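H/ACA ribonucleoprotein complex non-core subunit NAF1 (Saccharomyces cerevisiae, PDB 2V3M) binds RNA and is required to assemble box H/ACA small nucleolar ribonucleoproteins, leaving the particle when GAR1 replaces it during maturation. Local coordinates at residues 74-79 and 85-90; 28-33 and 66-71. All coordinates share one frame; numbering follows the deposited sequence.

Contact 1: residues 74-79 and 85-90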
loop_
_atom_site.group_PDB
_atom_site.type_symbol
_atom_site.label_atom_id
_atom_site.label_comp_id
_atom_site.label_asym_id
_atom_site.label_seq_id
_atom_site.Cartn_x
_atom_site.Cartn_y
_atom_site.Cartn_z
ATOM N N LEU A 74 -4.352 11.701 -7.673
ATOM C CA LEU A 74 -3.254 10.698 -7.789
ATOM C C LEU A 74 -1.912 11.190 -7.252
ATOM O O LEU A 74 -1.459 12.301 -7.499
ATOM C CB LEU A 74 -2.997 10.373 -9.239
ATOM C CG LEU A 74 -1.866 9.374 -9.503
ATOM C CD1 LEU A 74 -2.317 8.022 -8.997
ATOM C CD2 LEU A 74 -1.681 9.175 -10.919
ATOM N N THR A 75 -1.219 10.387 -6.503
ATOM C CA THR A 75 -0.026 10.938 -5.896
ATOM C C THR A 75 1.124 10.162 -6.430
ATOM O O THR A 75 2.152 10.696 -6.774
ATOM C CB THR A 75 0.046 10.686 -4.388
ATOM O OG1 THR A 75 -1.093 11.234 -3.735
ATOM C CG2 THR A 75 1.270 11.378 -3.783
ATOM N N GLU A 76 0.960 8.853 -6.450
ATOM C CA GLU A 76 1.956 8.007 -7.035
ATOM C C GLU A 76 1.434 6.732 -7.677
ATOM O O GLU A 76 0.482 6.055 -7.188
ATOM C CB GLU A 76 2.904 7.604 -5.966
ATOM C CG GLU A 76 4.060 6.837 -6.425
ATOM C CD GLU A 76 4.936 6.253 -5.257
ATOM O OE1 GLU A 76 4.579 6.330 -4.064
ATOM O OE2 GLU A 76 6.023 5.655 -5.461
ATOM N N VAL A 77 2.084 6.390 -8.774
ATOM C CA VAL A 77 1.801 5.171 -9.474
ATOM C C VAL A 77 2.957 4.252 -9.178
ATOM O O VAL A 77 4.111 4.572 -9.447
ATOM C CB VAL A 77 1.763 5.352 -11.008
ATOM C CG1 VAL A 77 1.513 3.994 -11.681
ATOM C CG2 VAL A 77 0.718 6.448 -11.374
ATOM N N PHE A 78 2.694 3.075 -8.648
ATOM C CA PHE A 78 3.765 2.089 -8.523
ATOM C C PHE A 78 3.282 0.635 -8.765
ATOM O O PHE A 78 2.146 0.441 -9.109
ATOM C CB PHE A 78 4.310 2.151 -7.099
ATOM C CG PHE A 78 3.310 1.709 -6.017
ATOM C CD1 PHE A 78 2.284 2.563 -5.581
ATOM C CD2 PHE A 78 3.437 0.501 -5.374
ATOM C CE1 PHE A 78 1.355 2.236 -4.615
ATOM C CE2 PHE A 78 2.487 0.123 -4.387
ATOM C CZ PHE A 78 1.433 1.013 -4.015
ATOM N N GLY A 79 4.071 -0.406 -8.446
ATOM C CA GLY A 79 3.723 -1.758 -8.848
ATOM C C GLY A 79 4.199 -1.974 -10.267
ATOM O O GLY A 79 4.822 -1.085 -10.844
ATOM N N PHE A 85 -0.466 -0.043 -9.071
ATOM C CA PHE A 85 -1.170 0.367 -7.861
ATOM C C PHE A 85 -1.098 1.853 -7.803
ATOM O O PHE A 85 -0.028 2.404 -8.126
ATOM C CB PHE A 85 -0.419 -0.028 -6.618
ATOM C CG PHE A 85 -0.432 -1.492 -6.330
ATOM C CD1 PHE A 85 0.692 -2.249 -6.563
ATOM C CD2 PHE A 85 -1.519 -2.095 -5.803
ATOM C CE1 PHE A 85 0.720 -3.634 -6.286
ATOM C CE2 PHE A 85 -1.543 -3.477 -5.561
ATOM C CZ PHE A 85 -0.441 -4.259 -5.779
ATOM N N TYR A 86 -2.198 2.492 -7.390
ATOM C CA TYR A 86 -2.230 3.909 -7.355
ATOM C C TYR A 86 -2.204 4.313 -5.912
ATOM O O TYR A 86 -2.873 3.713 -5.079
ATOM C CB TYR A 86 -3.472 4.354 -8.014
ATOM C CG TYR A 86 -3.561 3.916 -9.422
ATOM C CD1 TYR A 86 -4.702 3.270 -9.910
ATOM C CD2 TYR A 86 -2.504 4.111 -10.290
ATOM C CE1 TYR A 86 -4.789 2.848 -11.242
ATOM C CE2 TYR A 86 -2.598 3.766 -11.616
ATOM C CZ TYR A 86 -3.742 3.111 -12.104
ATOM O OH TYR A 86 -3.786 2.746 -13.459
ATOM N N ARG A 87 -1.394 5.294 -5.572
ATOM C CA ARG A 87 -1.410 5.793 -4.199
ATOM C C ARG A 87 -1.893 7.229 -4.123
ATOM O O ARG A 87 -1.342 8.132 -4.849
ATOM C CB ARG A 87 -0.022 5.666 -3.684
ATOM C CG ARG A 87 0.214 6.017 -2.237
ATOM C CD ARG A 87 1.780 6.102 -2.090
ATOM N NE ARG A 87 2.090 7.290 -1.362
ATOM C CZ ARG A 87 3.015 8.192 -1.651
ATOM N NH1 ARG A 87 3.839 8.083 -2.669
ATOM N NH2 ARG A 87 3.163 9.226 -0.838
ATOM N N ILE A 88 -2.933 7.442 -3.287
ATOM C CA ILE A 88 -3.525 8.788 -3.071
ATOM C C ILE A 88 -3.200 9.175 -1.636
ATOM O O ILE A 88 -3.656 8.539 -0.719
ATOM C CB ILE A 88 -5.037 8.811 -3.297
ATOM C CG1 ILE A 88 -5.382 8.539 -4.741
ATOM C CG2 ILE A 88 -5.557 10.210 -3.015
ATOM C CD1 ILE A 88 -5.984 7.310 -4.973
ATOM N N LYS A 89 -2.364 10.167 -1.459
ATOM C CA LYS A 89 -2.077 10.623 -0.158
ATOM C C LYS A 89 -2.989 11.734 0.249
ATOM O O LYS A 89 -2.939 12.746 -0.438
ATOM C CB LYS A 89 -0.695 11.180 -0.176
ATOM C CG LYS A 89 -0.311 11.928 1.057
ATOM C CD LYS A 89 -0.079 11.016 2.228
ATOM C CE LYS A 89 0.806 11.799 3.199
ATOM N NZ LYS A 89 1.248 11.047 4.401
ATOM N N LEU A 90 -3.815 11.555 1.316
ATOM C CA LEU A 90 -4.714 12.588 1.798
ATOM C C LEU A 90 -3.930 13.543 2.765
ATOM O O LEU A 90 -2.993 13.130 3.447
ATOM C CB LEU A 90 -5.905 11.981 2.477
ATOM C CG LEU A 90 -6.765 11.069 1.635
ATOM C CD1 LEU A 90 -7.858 10.489 2.477
ATOM C CD2 LEU A 90 -7.353 11.773 0.493
#
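E76 and R87 form a hydrogen-bonded antiparallel pair, V77 and Y86 a non-hydrogen-bonded one, and F78 and F85 the next hydrogen-bonded one. The axes of strands 76-78 and 85-89 come within 4.8 Å at 154°. R87 N gives to E76 O, and F78 and F85 bond each other through both N and O. Next to the E76-R87 pair, R87 O takes the amide hydrogens of both T75 (N to O 2.8 Å) and E76. Two residues thus face one, which makes a classic beta bulge. T75 OG1 accepts a nearly straight bond from K89 N, 2.8 Å long. The two strands are a beta hairpin at one end of the sheet in the Gar1-like domain, and strand 85-89 pairs on its other side with strand 43-48.

The E76 side chain is extended, its CG opposite the backbone N (chi1 -174°). This brings OE1 to the edge of the R87 guanidinium, and OE1 and NH1 form a salt bridge. The two planes are nearly perpendicular. T75 CG2 lies over one guanidinium face, and N43 takes the hydrogen of R87 NE.

F85 CB sits over the F78 ring, 3.5 Å from its centroid, a CH-pi contact. The two rings are near parallel but slid apart. The F78 ring also stacks on F78 of the second subunit. An alanine in place of F78 would probably leave F85 CB uncovered and open a gap at the subunit interface. On the sheet face opposite F78 and F85, V77 CG1 meets the edge of the Y86 ring, 4.1 Å from CE2.

Contact 2: residues 28-33 and 66-71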
loop_
_atom_site.group_PDB
_atom_site.type_symbol
_atom_site.label_atom_id
_atom_site.label_comp_id
_atom_site.label_asym_id
_atom_site.label_seq_id
_atom_site.Cartn_x
_atom_site.Cartn_y
_atom_site.Cartn_z
ATOM N N THR A 28 -21.473 14.193 -14.056
ATOM C CA THR A 28 -20.259 14.002 -14.777
ATOM C C THR A 28 -20.002 12.510 -14.972
ATOM O O THR A 28 -20.590 11.686 -14.263
ATOM C CB THR A 28 -19.056 14.801 -14.222
ATOM O OG1 THR A 28 -18.780 14.515 -12.858
ATOM C CG2 THR A 28 -19.266 16.231 -14.361
ATOM N N ILE A 29 -19.164 12.172 -15.957
ATOM C CA ILE A 29 -18.832 10.791 -16.266
ATOM C C ILE A 29 -17.794 10.291 -15.306
ATOM O O ILE A 29 -16.857 10.982 -14.968
ATOM C CB ILE A 29 -18.447 10.626 -17.742
ATOM C CG1 ILE A 29 -19.575 11.262 -18.551
ATOM C CG2 ILE A 29 -18.193 9.152 -18.077
ATOM C CD1 ILE A 29 -19.601 11.093 -19.963
ATOM N N ILE A 30 -18.051 9.087 -14.844
ATOM C CA ILE A 30 -17.245 8.379 -13.893
ATOM C C ILE A 30 -16.756 7.142 -14.673
ATOM O O ILE A 30 -17.519 6.577 -15.487
ATOM C CB ILE A 30 -18.151 8.055 -12.671
ATOM C CG1 ILE A 30 -17.527 8.537 -11.407
ATOM C CG2 ILE A 30 -18.343 6.619 -12.387
ATOM C CD1 ILE A 30 -17.682 9.856 -11.223
ATOM N N THR A 31 -15.501 6.740 -14.499
ATOM C CA THR A 31 -15.000 5.555 -15.233
ATOM C C THR A 31 -14.299 4.532 -14.311
ATOM O O THR A 31 -13.378 4.930 -13.597
ATOM C CB THR A 31 -14.017 6.045 -16.250
ATOM O OG1 THR A 31 -14.753 6.684 -17.241
ATOM C CG2 THR A 31 -13.186 4.906 -16.904
ATOM N N PRO A 32 -14.712 3.245 -14.348
ATOM C CA PRO A 32 -14.141 2.276 -13.413
ATOM C C PRO A 32 -12.614 2.223 -13.613
ATOM O O PRO A 32 -12.142 2.363 -14.743
ATOM C CB PRO A 32 -14.838 0.966 -13.780
ATOM C CG PRO A 32 -15.258 1.155 -15.180
ATOM C CD PRO A 32 -15.664 2.613 -15.270
ATOM N N ILE A 33 -11.852 2.112 -12.540
ATOM C CA ILE A 33 -10.439 2.163 -12.691
ATOM C C ILE A 33 -9.721 1.067 -11.868
ATOM O O ILE A 33 -8.639 0.664 -12.250
ATOM C CB ILE A 33 -9.929 3.583 -12.284
ATOM C CG1 ILE A 33 -8.512 3.826 -12.796
ATOM C CG2 ILE A 33 -9.902 3.785 -10.780
ATOM C CD1 ILE A 33 -8.463 4.080 -14.330
ATOM N N GLU A 66 -18.130 4.607 -6.501
ATOM C CA GLU A 66 -19.358 4.635 -7.310
ATOM C C GLU A 66 -20.375 5.613 -6.818
ATOM O O GLU A 66 -21.196 6.080 -7.580
ATOM C CB GLU A 66 -19.980 3.257 -7.331
ATOM C CG GLU A 66 -20.798 3.005 -8.508
ATOM C CD GLU A 66 -21.122 1.542 -8.687
ATOM O OE1 GLU A 66 -21.597 1.194 -9.755
ATOM O OE2 GLU A 66 -20.888 0.730 -7.765
ATOM N N ASP A 67 -20.421 5.900 -5.526
ATOM C CA ASP A 67 -21.470 6.850 -5.103
ATOM C C ASP A 67 -20.954 8.279 -5.206
ATOM O O ASP A 67 -21.495 9.217 -4.635
ATOM C CB ASP A 67 -21.964 6.592 -3.695
ATOM C CG ASP A 67 -20.857 6.641 -2.651
ATOM O OD1 ASP A 67 -19.676 6.819 -3.028
ATOM O OD2 ASP A 67 -21.170 6.454 -1.435
ATOM N N ARG A 68 -19.877 8.439 -5.931
ATOM C CA ARG A 68 -19.251 9.733 -6.056
ATOM C C ARG A 68 -18.625 10.347 -4.776
ATOM O O ARG A 68 -18.378 11.543 -4.692
ATOM C CB ARG A 68 -20.173 10.696 -6.759
ATOM C CG ARG A 68 -20.241 10.485 -8.243
ATOM C CD ARG A 68 -21.524 10.940 -8.804
ATOM N NE ARG A 68 -21.898 10.112 -9.954
ATOM C CZ ARG A 68 -21.554 10.370 -11.220
ATOM N NH1 ARG A 68 -20.769 11.410 -11.485
ATOM N NH2 ARG A 68 -21.945 9.577 -12.231
ATOM N N THR A 69 -18.330 9.486 -3.812
ATOM C CA THR A 69 -17.576 9.865 -2.661
ATOM C C THR A 69 -16.175 10.106 -3.195
ATOM O O THR A 69 -15.542 9.245 -3.785
ATOM C CB THR A 69 -17.558 8.782 -1.596
ATOM O OG1 THR A 69 -18.873 8.641 -1.043
ATOM C CG2 THR A 69 -16.616 9.208 -0.509
ATOM N N LEU A 70 -15.701 11.324 -3.017
ATOM C CA LEU A 70 -14.434 11.721 -3.536
ATOM C C LEU A 70 -13.259 11.159 -2.718
ATOM O O LEU A 70 -13.203 11.441 -1.486
ATOM C CB LEU A 70 -14.389 13.217 -3.483
ATOM C CG LEU A 70 -12.933 13.759 -3.450
ATOM C CD1 LEU A 70 -12.443 13.843 -4.875
ATOM C CD2 LEU A 70 -12.670 15.158 -2.720
ATOM N N ILE A 71 -12.329 10.421 -3.380
ATOM C CA ILE A 71 -11.172 9.904 -2.712
ATOM C C ILE A 71 -10.023 10.913 -2.687
ATOM O O ILE A 71 -9.550 11.435 -1.670
ATOM C CB ILE A 71 -10.681 8.686 -3.323
ATOM C CG1 ILE A 71 -11.756 7.575 -3.197
ATOM C CG2 ILE A 71 -9.334 8.371 -2.610
ATOM C CD1 ILE A 71 -11.357 6.264 -3.763
#
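R68 reaches across to the main chain of T28 and grips its carbonyl oxygen with both terminal nitrogens. The main bond runs from NH1 to T28 O, 2.8 Å long, with an angle of 160° at the hydrogen. The oxygen lies close to the guanidinium plane, at its edge. Seen from the carbonyl, however, NH1 stands above the plane of the group, 38° out of it. The second bond, from NH2 to the same T28 O, is weak at 3.2 Å. R68 NE has a long, weak ion pair with E26.

The backbone of R68 is in the left-handed region (phi 66°), within the turn between strands 62-65 and 70-73. D67 and T69 flank it and form an Asx turn. D67 OD1 accepts from T69 N at 3.1 Å and from T69 OG1 at 2.8 Å. Both donors come from the same face of the carboxylate. D67 OD2 makes a salt bridge with R104, so both carboxylate oxygens have partners.

The apolar part of the contact comes from I30, at the start of strand 30-40. Its CD1 lies over one face of the R68 guanidinium, 3.5 Å from NH1, and also meets the arginine stem, 4.0 Å from CG. The R68 chain bends on its way to T28. I30 packs further on F110 of the adjacent strand 108-112 and on C64 of strand 62-65.

The two segments do not pair as strands. One long side chain spans them, and the surface buried is small, 176 Å². The acceptor is a neutral carbonyl, so this bond does not neutralise R68. The long, weak pair with E26 probably offsets its charge in part.

In the fold
The centres of contact 1 and contact 2 lie about 17 Å apart, on opposite sides of the chain's centre. Contact 2 closes before contact 1 opens, and strand 70-73 leads directly to strand 76-78. Both reach the same antiparallel sheet, in which strands 70-73 and 76-78 are the outermost of this chain. Strand 30-40 lies between them in the order. The two contacts meet through packing of L90 and I88 on I71 and of Y86 on I33. All four segments belong to the Gar1-like domain. Contact 1 also reaches the second subunit, so one hairpin edge takes part in the dimer, while contact 2 ties a turn near the other edge within its own chain.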